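Local coordinates for protein chlamydomonas reinhardtii THB1 (PDB 6CII) that binds one heme per subunit and, as a group I truncated hemoglobin, probably takes up oxygen at an iron that here carries cyanide, at residues A[22-27]-A[52-57]; A[28-33]-A[94-99]; A[88-93]-A[116-121]. All coordinates share one frame; numbering follows the deposited sequence.

Interaction 1. Residues A[22-27]-A[52-57]; sequences KAVDVF and KQVAFM. With HEM (protoporphyrin IX containing Fe), chain B.
Val24 and Val54 form the tight part of this helix crossing. Their CA atoms lie only 6.4 Å apart, and the CG2 methyl of Val54 presses into the fork of the other valine, 3.8 Å from Val24 CB and 3.8 Å from Val24 CG2. Gln53 extends this packing with its aliphatic stem, where CB sits 3.9 Å from Val24 CG1. With CG anti to the backbone N (chi1 -171°) and the chain bent one bond further on, the Gln53 amide is carried past Val24 to the heme. There NE2 stands 4.1 Å from CE2 of Phe27, the ring and amide planes 84° apart, and 3.4 Å from the heme carbon CHB. The same nitrogen is hydrogen-bonded to Tyr28 OH, and the bound cyanide touches this glutamine, so the amide spans the ligand, the tyrosine and the porphyrin rim. A leucine in its place would probably keep much of the packing on Val24 but take from Tyr28 OH one of its two amide partners, leaving Gln49 as the other to steady the hydroxyl beside the cyanide. Phe56, from the heme-facing side of its helix, sets CE2 3.5 Å from the heme methyl CMB. The margin toward solvent is looser and polar: Lys52 reaches out as an extended chain, and its NZ donates a hydrogen bond of 2.9 Å to the propionate oxygen HEM O2A, whereas in another structure of this protein the same lysine is bonded covalently to heme. In the conformer given here, Asp25, also partly exposed, pairs with Arg50. The local axes run 132° apart, one pair of the 2-on-2 globin sandwich, in which the helices usually called B and E form the distal wall of the ligand pocket.

Interaction 2. Residues A[28-33]-A[94-99]; sequences YERIVA and AAHLDS. With CYN (cyanide ion), chain C.
Arg30 and His96 are joined by a nearly straight hydrogen bond: NE donates to ND1 over 2.9 Å, with an angle of 170° at the hydrogen. The donor lies close to the imidazole plane and the acceptor close to the guanidinium plane, so each group meets the other at its edge although the planes are 69° apart. A bend at the third torsion of Arg30 also brings NH2 round toward the same ND1, at 3.5 Å, a weak second bond. The opposite nitrogen of the ring, NE2, is hydrogen-bonded to Asp34; held at both nitrogens, the imidazole has its rotation fixed, and an acceptor role for ND1 is consistent with the proton sitting on NE2. On the inner side of the first helix, Tyr28 OH donates to the cyanide nitrogen, CYN N, over 2.6 Å, with that nitrogen near the plane of the phenol ring, and also bonds Gln49. These are the B and G helices of the 2-on-2 globin fold, one from each helix pair; their local axes cross at 139°, 9.8 Å apart, and the Arg30-His96 bond spans the gap. Packing completes the join. Ser99 lays its CB over one face of the guanidinium, 3.5 Å from Arg30 NH2, while the stem of the arginine lies against the ring it bonds, CB 3.5 Å from His96 ND1. Deeper in, Ile31 CG1 rests 4.0 Å from His96 CD2, and Leu37 touches both of these side chains.

Interaction 3. Residues A[88-93]-A[116-121]; sequences HHFDLV and AIVASA. With HEM (protoporphyrin IX containing Fe), chain B.
Phe90 bridges the 88-93 and 116-121 segments by pushing its ring between two helices, usually called G and H, that form the second antiparallel pair of the 2-on-2 globin fold; their local axes lie 11.1 Å apart at 160°. Across the helices, the ring rim meets the backbone: CZ comes to 3.5 Å from Val118 O, which lies nearly in the ring plane. The same CZ stands 4.4 Å from the methyl Val118 CG1. Ala121 C is 4.3 Å from Phe90 CE2. The first torsion of Phe90 (chi1 -176°) turns the phenyl away from its own backbone N, carrying it across to the second helix, where it also lines the heme pocket. Heme packing is closer: one ring face receives the vinyl carbon HEM CBB, 3.3 Å from Phe90 CE2, and Val93 CG1 touches that same vinyl carbon at 3.5 Å. His89 places its CB 3.6 Å from the other vinyl end, HEM CBC. No hydrogen bond crosses between the segments; the side-chain one is local to the second helix, where Ser120 OG donates to Ile117 O at 2.7 Å, in the carbonyl plane and on a lone pair.

Overall arrangement
The three contacts lie along the distal side and vinyl edge of one heme and share its helices: interactions 1 and 2 use helix 16-33, interactions 2 and 3 helix 87-103. Their centres are about 11 Å apart between 1 and 2 and between 2 and 3, and about 14 Å between 1 and 3. At the cyanide, interactions 1 and 2 meet where Gln53 NE2 approaches Tyr28 OH to 3.1 Å, a probable hydrogen bond. Apolar joints link the rest: Phe27 CD1 to His96 CB at 4.1 Å, and Leu97 CD2 to Val118 CG2 at 3.7 Å. Phe27 CE1, 3.4 Å from Val93 O, ties interaction 1 to interaction 3, and both also touch the porphyrin.

Interaction 1. Residues A[22-27]-A[52-57]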
loop_
_atom_site.group_PDB
_atom_site.type_symbol
_atom_site.label_atom_id
_atom_site.label_comp_id
_atom_site.label_asym_id
_atom_site.label_seq_id
_atom_site.Cartn_x
_atom_site.Cartn_y
_atom_site.Cartn_z
ATOM N N LYS A 22 -7.573 7.251 -5.254
ATOM C CA LYS A 22 -6.714 7.811 -6.290
ATOM C C LYS A 22 -5.268 7.366 -6.096
ATOM O O LYS A 22 -4.597 6.974 -7.060
ATOM C CB LYS A 22 -6.816 9.343 -6.287
ATOM C CG LYS A 22 -5.907 10.047 -7.299
ATOM C CD LYS A 22 -6.309 9.723 -8.714
ATOM C CE LYS A 22 -5.651 10.707 -9.695
ATOM N NZ LYS A 22 -6.022 10.342 -11.084
ATOM N N ALA A 23 -4.776 7.405 -4.856
ATOM C CA ALA A 23 -3.386 7.025 -4.631
ATOM C C ALA A 23 -3.155 5.576 -5.024
ATOM O O ALA A 23 -2.169 5.264 -5.692
ATOM C CB ALA A 23 -2.997 7.255 -3.169
ATOM N N VAL A 24 -4.071 4.682 -4.647
ATOM C CA VAL A 24 -3.910 3.275 -5.007
ATOM C C VAL A 24 -3.970 3.094 -6.524
ATOM O O VAL A 24 -3.229 2.288 -7.095
ATOM C CB VAL A 24 -4.957 2.410 -4.278
ATOM C CG1 VAL A 24 -4.956 0.998 -4.857
ATOM C CG2 VAL A 24 -4.621 2.343 -2.795
ATOM N N ASP A 25 -4.843 3.845 -7.205
ATOM C CA ASP A 25 -4.927 3.715 -8.652
ATOM C C ASP A 25 -3.600 4.107 -9.314
ATOM O O ASP A 25 -3.091 3.382 -10.180
ATOM C CB ASP A 25 -6.095 4.563 -9.152
ATOM C CG ASP A 25 -6.505 4.232 -10.556
ATOM O OD1 ASP A 25 -6.456 3.049 -10.948
ATOM O OD2 ASP A 25 -6.899 5.167 -11.277
ATOM N N VAL A 26 -3.027 5.246 -8.905
ATOM C CA VAL A 26 -1.765 5.725 -9.489
ATOM C C VAL A 26 -0.630 4.772 -9.146
ATOM O O VAL A 26 0.200 4.421 -9.988
ATOM C CB VAL A 26 -1.438 7.150 -8.989
ATOM C CG1 VAL A 26 0.006 7.542 -9.431
ATOM C CG2 VAL A 26 -2.458 8.154 -9.504
ATOM N N PHE A 27 -0.571 4.380 -7.875
ATOM C CA PHE A 27 0.399 3.421 -7.362
ATOM C C PHE A 27 0.470 2.171 -8.232
ATOM O O PHE A 27 1.552 1.781 -8.682
ATOM C CB PHE A 27 -0.036 3.147 -5.920
ATOM C CG PHE A 27 0.642 2.028 -5.213
ATOM C CD1 PHE A 27 1.928 2.168 -4.704
ATOM C CD2 PHE A 27 -0.088 0.893 -4.900
ATOM C CE1 PHE A 27 2.504 1.177 -3.947
ATOM C CE2 PHE A 27 0.477 -0.134 -4.160
ATOM C CZ PHE A 27 1.784 0.004 -3.663
ATOM N N LYS A 52 -8.512 -4.462 -2.699
ATOM C CA LYS A 52 -7.894 -4.981 -1.488
ATOM C C LYS A 52 -6.917 -3.981 -0.904
ATOM O O LYS A 52 -6.856 -3.805 0.319
ATOM C CB LYS A 52 -7.180 -6.292 -1.783
ATOM C CG LYS A 52 -8.145 -7.431 -2.053
ATOM C CD LYS A 52 -7.314 -8.610 -2.510
ATOM C CE LYS A 52 -8.055 -9.915 -2.530
ATOM N NZ LYS A 52 -7.077 -10.940 -3.013
ATOM N N GLN A 53 -6.150 -3.309 -1.765
ATOM C CA GLN A 53 -5.169 -2.366 -1.246
ATOM C C GLN A 53 -5.851 -1.151 -0.635
ATOM O O GLN A 53 -5.408 -0.650 0.401
ATOM C CB GLN A 53 -4.190 -1.958 -2.366
ATOM C CG GLN A 53 -2.987 -1.146 -1.856
ATOM C CD GLN A 53 -2.106 -1.953 -0.907
ATOM O OE1 GLN A 53 -2.214 -1.878 0.320
ATOM N NE2 GLN A 53 -1.211 -2.716 -1.484
ATOM N N VAL A 54 -6.923 -0.660 -1.260
ATOM C CA VAL A 54 -7.673 0.428 -0.650
ATOM C C VAL A 54 -8.141 0.016 0.741
ATOM O O VAL A 54 -8.003 0.782 1.702
ATOM C CB VAL A 54 -8.852 0.862 -1.536
ATOM C CG1 VAL A 54 -9.730 1.861 -0.768
ATOM C CG2 VAL A 54 -8.328 1.504 -2.816
ATOM N N ALA A 55 -8.670 -1.212 0.877
ATOM C CA ALA A 55 -9.197 -1.639 2.174
ATOM C C ALA A 55 -8.096 -1.697 3.219
ATOM O O ALA A 55 -8.284 -1.256 4.371
ATOM C CB ALA A 55 -9.900 -3.003 2.039
ATOM N N PHE A 56 -6.921 -2.191 2.826
ATOM C CA PHE A 56 -5.818 -2.290 3.772
ATOM C C PHE A 56 -5.327 -0.916 4.178
ATOM O O PHE A 56 -5.148 -0.633 5.368
ATOM C CB PHE A 56 -4.654 -3.089 3.195
ATOM C CG PHE A 56 -3.498 -3.161 4.146
ATOM C CD1 PHE A 56 -3.561 -3.981 5.255
ATOM C CD2 PHE A 56 -2.376 -2.358 3.971
ATOM C CE1 PHE A 56 -2.502 -4.019 6.178
ATOM C CE2 PHE A 56 -1.329 -2.394 4.892
ATOM C CZ PHE A 56 -1.403 -3.224 5.981
ATOM N N MET A 57 -5.078 -0.046 3.197
ATOM C CA MET A 57 -4.568 1.283 3.503
ATOM C C MET A 57 -5.567 2.070 4.338
ATOM O O MET A 57 -5.186 2.796 5.265
ATOM C CB MET A 57 -4.255 2.033 2.209
ATOM C CG MET A 57 -3.162 1.392 1.401
ATOM S SD MET A 57 -1.582 1.676 2.191
ATOM C CE MET A 57 -0.460 0.862 1.054
HETATM C CHA HEM B . -1.275 -8.883 -2.162
HETATM C CHB HEM B . -0.355 -5.112 0.816
HETATM C CHC HEM B . 4.365 -5.205 -0.617
HETATM C CHD HEM B . 3.114 -8.307 -4.261
HETATM C C1A HEM B . -1.382 -7.879 -1.228
HETATM C C2A HEM B . -2.602 -7.543 -0.535
HETATM C C3A HEM B . -2.349 -6.509 0.266
HETATM C C4A HEM B . -0.977 -6.123 0.124
HETATM C CMA HEM B . -3.313 -5.767 1.218
HETATM C CAA HEM B . -3.927 -8.316 -0.732
HETATM C CBA HEM B . -3.896 -9.523 0.217
HETATM C CGA HEM B . -5.236 -10.198 0.227
HETATM O O1A HEM B . -6.086 -9.785 1.051
HETATM O O2A HEM B . -5.452 -11.122 -0.598
HETATM C C1B HEM B . 0.991 -4.826 0.643
HETATM C C2B HEM B . 1.665 -3.736 1.288
HETATM C C3B HEM B . 2.946 -3.734 0.913
HETATM C C4B HEM B . 3.161 -4.840 -0.007
HETATM C CMB HEM B . 0.984 -2.752 2.261
HETATM C CAB HEM B . 3.963 -2.698 1.426
HETATM C CBB HEM B . 5.053 -2.367 0.742
HETATM C C1C HEM B . 4.396 -6.048 -1.716
HETATM C C2C HEM B . 5.570 -6.370 -2.507
HETATM C C3C HEM B . 5.212 -7.224 -3.486
HETATM C C4C HEM B . 3.791 -7.463 -3.392
HETATM C CMC HEM B . 6.976 -5.815 -2.172
HETATM C CAC HEM B . 6.071 -7.866 -4.611
HETATM C CBC HEM B . 6.911 -7.086 -5.274
HETATM C C1D HEM B . 1.797 -8.658 -3.983
HETATM C C2D HEM B . 1.038 -9.527 -4.832
HETATM C C3D HEM B . -0.181 -9.710 -4.278
HETATM C C4D HEM B . -0.225 -8.967 -3.048
HETATM C CMD HEM B . 1.561 -10.115 -6.164
HETATM C CAD HEM B . -1.317 -10.568 -4.864
HETATM C CBD HEM B . -1.024 -12.045 -4.598
HETATM C CGD HEM B . -2.125 -12.892 -5.201
HETATM O O1D HEM B . -1.801 -13.857 -5.938
HETATM O O2D HEM B . -3.321 -12.604 -4.937
HETATM N NA HEM B . -0.418 -6.989 -0.785
HETATM N NB HEM B . 1.936 -5.479 -0.160
HETATM N NC HEM B . 3.325 -6.768 -2.268
HETATM N ND HEM B . 0.992 -8.322 -2.893
HETATM FE FE HEM B . 1.428 -6.904 -1.522
#

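Interaction 2. Residues A[28-33]-A[94-99]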
loop_
_atom_site.group_PDB
_atom_site.type_symbol
_atom_site.label_atom_id
_atom_site.label_comp_id
_atom_site.label_asym_id
_atom_site.label_seq_id
_atom_site.Cartn_x
_atom_site.Cartn_y
_atom_site.Cartn_z
ATOM N N TYR A 28 -0.692 1.592 -8.585
ATOM C CA TYR A 28 -0.635 0.391 -9.397
ATOM C C TYR A 28 -0.376 0.683 -10.873
ATOM O O TYR A 28 0.108 -0.202 -11.574
ATOM C CB TYR A 28 -1.915 -0.444 -9.236
ATOM C CG TYR A 28 -1.826 -1.274 -7.960
ATOM C CD1 TYR A 28 -0.765 -2.160 -7.762
ATOM C CD2 TYR A 28 -2.759 -1.143 -6.971
ATOM C CE1 TYR A 28 -0.653 -2.890 -6.597
ATOM C CE2 TYR A 28 -2.668 -1.886 -5.805
ATOM C CZ TYR A 28 -1.618 -2.745 -5.634
ATOM O OH TYR A 28 -1.552 -3.418 -4.465
ATOM N N GLU A 29 -0.721 1.874 -11.388
ATOM C CA GLU A 29 -0.279 2.195 -12.748
ATOM C C GLU A 29 1.242 2.275 -12.830
ATOM O O GLU A 29 1.836 1.807 -13.814
ATOM C CB GLU A 29 -0.927 3.494 -13.253
ATOM C CG GLU A 29 -2.459 3.358 -13.464
ATOM C CD GLU A 29 -2.898 2.288 -14.501
ATOM O OE1 GLU A 29 -2.062 1.723 -15.213
ATOM O OE2 GLU A 29 -4.105 1.995 -14.587
ATOM N N ARG A 30 1.895 2.841 -11.802
ATOM C CA ARG A 30 3.359 2.856 -11.761
ATOM C C ARG A 30 3.914 1.449 -11.590
ATOM O O ARG A 30 4.940 1.103 -12.173
ATOM C CB ARG A 30 3.861 3.738 -10.608
ATOM C CG ARG A 30 3.421 5.180 -10.680
ATOM C CD ARG A 30 3.817 5.931 -9.408
ATOM N NE ARG A 30 5.264 5.903 -9.167
ATOM C CZ ARG A 30 6.087 6.938 -9.283
ATOM N NH1 ARG A 30 5.634 8.134 -9.642
ATOM N NH2 ARG A 30 7.382 6.776 -9.024
ATOM N N ILE A 31 3.279 0.631 -10.747
ATOM C CA ILE A 31 3.870 -0.678 -10.478
ATOM C C ILE A 31 3.831 -1.551 -11.726
ATOM O O ILE A 31 4.803 -2.258 -12.043
ATOM C CB ILE A 31 3.163 -1.327 -9.276
ATOM C CG1 ILE A 31 3.711 -0.682 -7.996
ATOM C CG2 ILE A 31 3.376 -2.830 -9.285
ATOM C CD1 ILE A 31 2.940 -1.003 -6.703
ATOM N N VAL A 32 2.736 -1.503 -12.484
ATOM C CA VAL A 32 2.670 -2.391 -13.636
ATOM C C VAL A 32 3.539 -1.889 -14.768
ATOM O O VAL A 32 3.807 -2.652 -15.696
ATOM C CB VAL A 32 1.222 -2.613 -14.115
ATOM C CG1 VAL A 32 0.379 -3.178 -12.998
ATOM C CG2 VAL A 32 0.633 -1.341 -14.680
ATOM N N ALA A 33 3.992 -0.633 -14.704
ATOM C CA ALA A 33 4.932 -0.096 -15.677
ATOM C C ALA A 33 6.380 -0.308 -15.254
ATOM O O ALA A 33 7.283 -0.012 -16.037
ATOM C CB ALA A 33 4.689 1.407 -15.907
ATOM N N ALA A 94 7.391 0.858 -1.679
ATOM C CA ALA A 94 7.222 1.996 -0.787
ATOM C C ALA A 94 7.540 3.299 -1.495
ATOM O O ALA A 94 6.827 4.298 -1.321
ATOM C CB ALA A 94 8.118 1.820 0.442
ATOM N N ALA A 95 8.590 3.299 -2.325
ATOM C CA ALA A 95 8.977 4.510 -3.034
ATOM C C ALA A 95 7.935 4.904 -4.073
ATOM O O ALA A 95 7.682 6.095 -4.283
ATOM C CB ALA A 95 10.343 4.308 -3.692
ATOM N N HIS A 96 7.304 3.923 -4.723
ATOM C CA HIS A 96 6.197 4.264 -5.601
ATOM C C HIS A 96 5.074 4.931 -4.835
ATOM O O HIS A 96 4.437 5.853 -5.349
ATOM C CB HIS A 96 5.652 3.027 -6.303
ATOM C CG HIS A 96 6.467 2.600 -7.470
ATOM N ND1 HIS A 96 6.676 3.409 -8.568
ATOM C CD2 HIS A 96 7.098 1.432 -7.729
ATOM C CE1 HIS A 96 7.413 2.759 -9.450
ATOM N NE2 HIS A 96 7.681 1.557 -8.965
ATOM N N LEU A 97 4.778 4.452 -3.633
ATOM C CA LEU A 97 3.694 5.075 -2.883
ATOM C C LEU A 97 4.095 6.466 -2.420
ATOM O O LEU A 97 3.288 7.396 -2.452
ATOM C CB LEU A 97 3.293 4.224 -1.690
ATOM C CG LEU A 97 2.105 4.774 -0.887
ATOM C CD1 LEU A 97 0.858 4.934 -1.773
ATOM C CD2 LEU A 97 1.790 3.903 0.349
ATOM N N ASP A 98 5.334 6.625 -1.979
ATOM C CA ASP A 98 5.757 7.945 -1.524
ATOM C C ASP A 98 5.678 8.942 -2.667
ATOM O O ASP A 98 5.114 10.029 -2.512
ATOM C CB ASP A 98 7.171 7.889 -0.959
ATOM C CG ASP A 98 7.649 9.266 -0.509
ATOM O OD1 ASP A 98 7.341 9.661 0.619
ATOM O OD2 ASP A 98 8.299 9.966 -1.300
ATOM N N SER A 99 6.200 8.564 -3.840
ATOM C CA SER A 99 6.141 9.435 -5.017
ATOM C C SER A 99 4.707 9.729 -5.431
ATOM O O SER A 99 4.397 10.841 -5.875
ATOM C CB SER A 99 6.899 8.787 -6.177
ATOM O OG SER A 99 8.301 8.816 -5.926
HETATM C C CYN C . 1.059 -5.409 -2.844
HETATM N N CYN C . 0.567 -4.670 -3.559
#

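Interaction 3. Residues A[88-93]-A[116-121]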
loop_
_atom_site.group_PDB
_atom_site.type_symbol
_atom_site.label_atom_id
_atom_site.label_comp_id
_atom_site.label_asym_id
_atom_site.label_seq_id
_atom_site.Cartn_x
_atom_site.Cartn_y
_atom_site.Cartn_z
ATOM N N HIS A 88 14.198 -5.621 -1.119
ATOM C CA HIS A 88 14.409 -4.566 -2.101
ATOM C C HIS A 88 13.116 -4.255 -2.837
ATOM O O HIS A 88 12.809 -3.082 -3.084
ATOM C CB HIS A 88 15.505 -4.953 -3.092
ATOM C CG HIS A 88 15.708 -3.949 -4.192
ATOM N ND1 HIS A 88 16.091 -2.646 -3.950
ATOM C CD2 HIS A 88 15.562 -4.057 -5.535
ATOM C CE1 HIS A 88 16.185 -1.999 -5.098
ATOM N NE2 HIS A 88 15.880 -2.834 -6.074
ATOM N N HIS A 89 12.328 -5.292 -3.168
ATOM C CA HIS A 89 11.024 -5.021 -3.773
ATOM C C HIS A 89 10.167 -4.187 -2.846
ATOM O O HIS A 89 9.438 -3.289 -3.294
ATOM C CB HIS A 89 10.277 -6.310 -4.100
ATOM C CG HIS A 89 10.968 -7.168 -5.106
ATOM N ND1 HIS A 89 11.294 -8.477 -4.851
ATOM C CD2 HIS A 89 11.391 -6.905 -6.362
ATOM C CE1 HIS A 89 11.919 -8.982 -5.902
ATOM N NE2 HIS A 89 11.988 -8.047 -6.837
ATOM N N PHE A 90 10.189 -4.503 -1.554
ATOM C CA PHE A 90 9.450 -3.693 -0.598
ATOM C C PHE A 90 9.860 -2.231 -0.691
ATOM O O PHE A 90 9.000 -1.344 -0.726
ATOM C CB PHE A 90 9.646 -4.238 0.814
ATOM C CG PHE A 90 8.840 -3.516 1.854
ATOM C CD1 PHE A 90 9.305 -2.329 2.410
ATOM C CD2 PHE A 90 7.635 -4.029 2.286
ATOM C CE1 PHE A 90 8.561 -1.654 3.364
ATOM C CE2 PHE A 90 6.893 -3.375 3.254
ATOM C CZ PHE A 90 7.347 -2.193 3.791
ATOM N N ASP A 91 11.165 -1.953 -0.794
ATOM C CA ASP A 91 11.603 -0.566 -0.900
ATOM C C ASP A 91 11.111 0.072 -2.185
ATOM O O ASP A 91 10.701 1.238 -2.183
ATOM C CB ASP A 91 13.129 -0.461 -0.844
ATOM C CG ASP A 91 13.692 -0.744 0.527
ATOM O OD1 ASP A 91 12.981 -0.610 1.544
ATOM O OD2 ASP A 91 14.882 -1.115 0.580
ATOM N N LEU A 92 11.124 -0.679 -3.290
ATOM C CA LEU A 92 10.629 -0.126 -4.543
ATOM C C LEU A 92 9.152 0.210 -4.436
ATOM O O LEU A 92 8.690 1.233 -4.980
ATOM C CB LEU A 92 10.865 -1.113 -5.686
ATOM C CG LEU A 92 12.305 -1.461 -6.094
ATOM C CD1 LEU A 92 12.200 -2.428 -7.284
ATOM C CD2 LEU A 92 13.121 -0.215 -6.476
ATOM N N VAL A 93 8.382 -0.676 -3.790
ATOM C CA VAL A 93 6.941 -0.465 -3.660
ATOM C C VAL A 93 6.660 0.740 -2.785
ATOM O O VAL A 93 5.818 1.578 -3.111
ATOM C CB VAL A 93 6.277 -1.737 -3.112
ATOM C CG1 VAL A 93 4.865 -1.409 -2.664
ATOM C CG2 VAL A 93 6.220 -2.752 -4.207
ATOM N N ALA A 116 5.554 6.076 7.291
ATOM C CA ALA A 116 6.024 5.340 8.463
ATOM C C ALA A 116 5.108 4.173 8.786
ATOM O O ALA A 116 5.569 3.114 9.231
ATOM C CB ALA A 116 6.128 6.281 9.653
ATOM N N ILE A 117 3.805 4.362 8.597
ATOM C CA ILE A 117 2.859 3.267 8.773
ATOM C C ILE A 117 3.127 2.160 7.755
ATOM O O ILE A 117 3.145 0.971 8.102
ATOM C CB ILE A 117 1.414 3.790 8.682
ATOM C CG1 ILE A 117 1.087 4.680 9.869
ATOM C CG2 ILE A 117 0.439 2.616 8.598
ATOM C CD1 ILE A 117 -0.196 5.446 9.705
ATOM N N VAL A 118 3.361 2.525 6.493
ATOM C CA VAL A 118 3.760 1.506 5.524
ATOM C C VAL A 118 5.053 0.822 5.958
ATOM O O VAL A 118 5.208 -0.396 5.817
ATOM C CB VAL A 118 3.879 2.120 4.123
ATOM C CG1 VAL A 118 4.455 1.083 3.138
ATOM C CG2 VAL A 118 2.533 2.608 3.686
ATOM N N ALA A 119 6.008 1.586 6.496
ATOM C CA ALA A 119 7.234 0.939 6.956
ATOM C C ALA A 119 6.937 -0.090 8.039
ATOM O O ALA A 119 7.616 -1.127 8.119
ATOM C CB ALA A 119 8.228 1.980 7.467
ATOM N N SER A 120 5.942 0.178 8.880
ATOM C CA SER A 120 5.623 -0.754 9.953
ATOM C C SER A 120 5.078 -2.069 9.422
ATOM O O SER A 120 5.100 -3.067 10.153
ATOM C CB SER A 120 4.632 -0.120 10.926
ATOM O OG SER A 120 3.292 -0.311 10.500
ATOM N N ALA A 121 4.608 -2.103 8.168
ATOM C CA ALA A 121 4.135 -3.344 7.557
ATOM C C ALA A 121 5.261 -4.279 7.168
ATOM O O ALA A 121 4.991 -5.451 6.883
ATOM C CB ALA A 121 3.300 -3.062 6.303
HETATM C CHA HEM B . -1.275 -8.883 -2.162
HETATM C CHB HEM B . -0.355 -5.112 0.816
HETATM C CHC HEM B . 4.365 -5.205 -0.617
HETATM C CHD HEM B . 3.114 -8.307 -4.261
HETATM C C1A HEM B . -1.382 -7.879 -1.228
HETATM C C2A HEM B . -2.602 -7.543 -0.535
HETATM C C3A HEM B . -2.349 -6.509 0.266
HETATM C C4A HEM B . -0.977 -6.123 0.124
HETATM C CMA HEM B . -3.313 -5.767 1.218
HETATM C CAA HEM B . -3.927 -8.316 -0.732
HETATM C CBA HEM B . -3.896 -9.523 0.217
HETATM C CGA HEM B . -5.236 -10.198 0.227
HETATM O O1A HEM B . -6.086 -9.785 1.051
HETATM O O2A HEM B . -5.452 -11.122 -0.598
HETATM C C1B HEM B . 0.991 -4.826 0.643
HETATM C C2B HEM B . 1.665 -3.736 1.288
HETATM C C3B HEM B . 2.946 -3.734 0.913
HETATM C C4B HEM B . 3.161 -4.840 -0.007
HETATM C CMB HEM B . 0.984 -2.752 2.261
HETATM C CAB HEM B . 3.963 -2.698 1.426
HETATM C CBB HEM B . 5.053 -2.367 0.742
HETATM C C1C HEM B . 4.396 -6.048 -1.716
HETATM C C2C HEM B . 5.570 -6.370 -2.507
HETATM C C3C HEM B . 5.212 -7.224 -3.486
HETATM C C4C HEM B . 3.791 -7.463 -3.392
HETATM C CMC HEM B . 6.976 -5.815 -2.172
HETATM C CAC HEM B . 6.071 -7.866 -4.611
HETATM C CBC HEM B . 6.911 -7.086 -5.274
HETATM C C1D HEM B . 1.797 -8.658 -3.983
HETATM C C2D HEM B . 1.038 -9.527 -4.832
HETATM C C3D HEM B . -0.181 -9.710 -4.278
HETATM C C4D HEM B . -0.225 -8.967 -3.048
HETATM C CMD HEM B . 1.561 -10.115 -6.164
HETATM C CAD HEM B . -1.317 -10.568 -4.864
HETATM C CBD HEM B . -1.024 -12.045 -4.598
HETATM C CGD HEM B . -2.125 -12.892 -5.201
HETATM O O1D HEM B . -1.801 -13.857 -5.938
HETATM O O2D HEM B . -3.321 -12.604 -4.937
HETATM N NA HEM B . -0.418 -6.989 -0.785
HETATM N NB HEM B . 1.936 -5.479 -0.160
HETATM N NC HEM B . 3.325 -6.768 -2.268
HETATM N ND HEM B . 0.992 -8.322 -2.893
HETATM FE FE HEM B . 1.428 -6.904 -1.522
#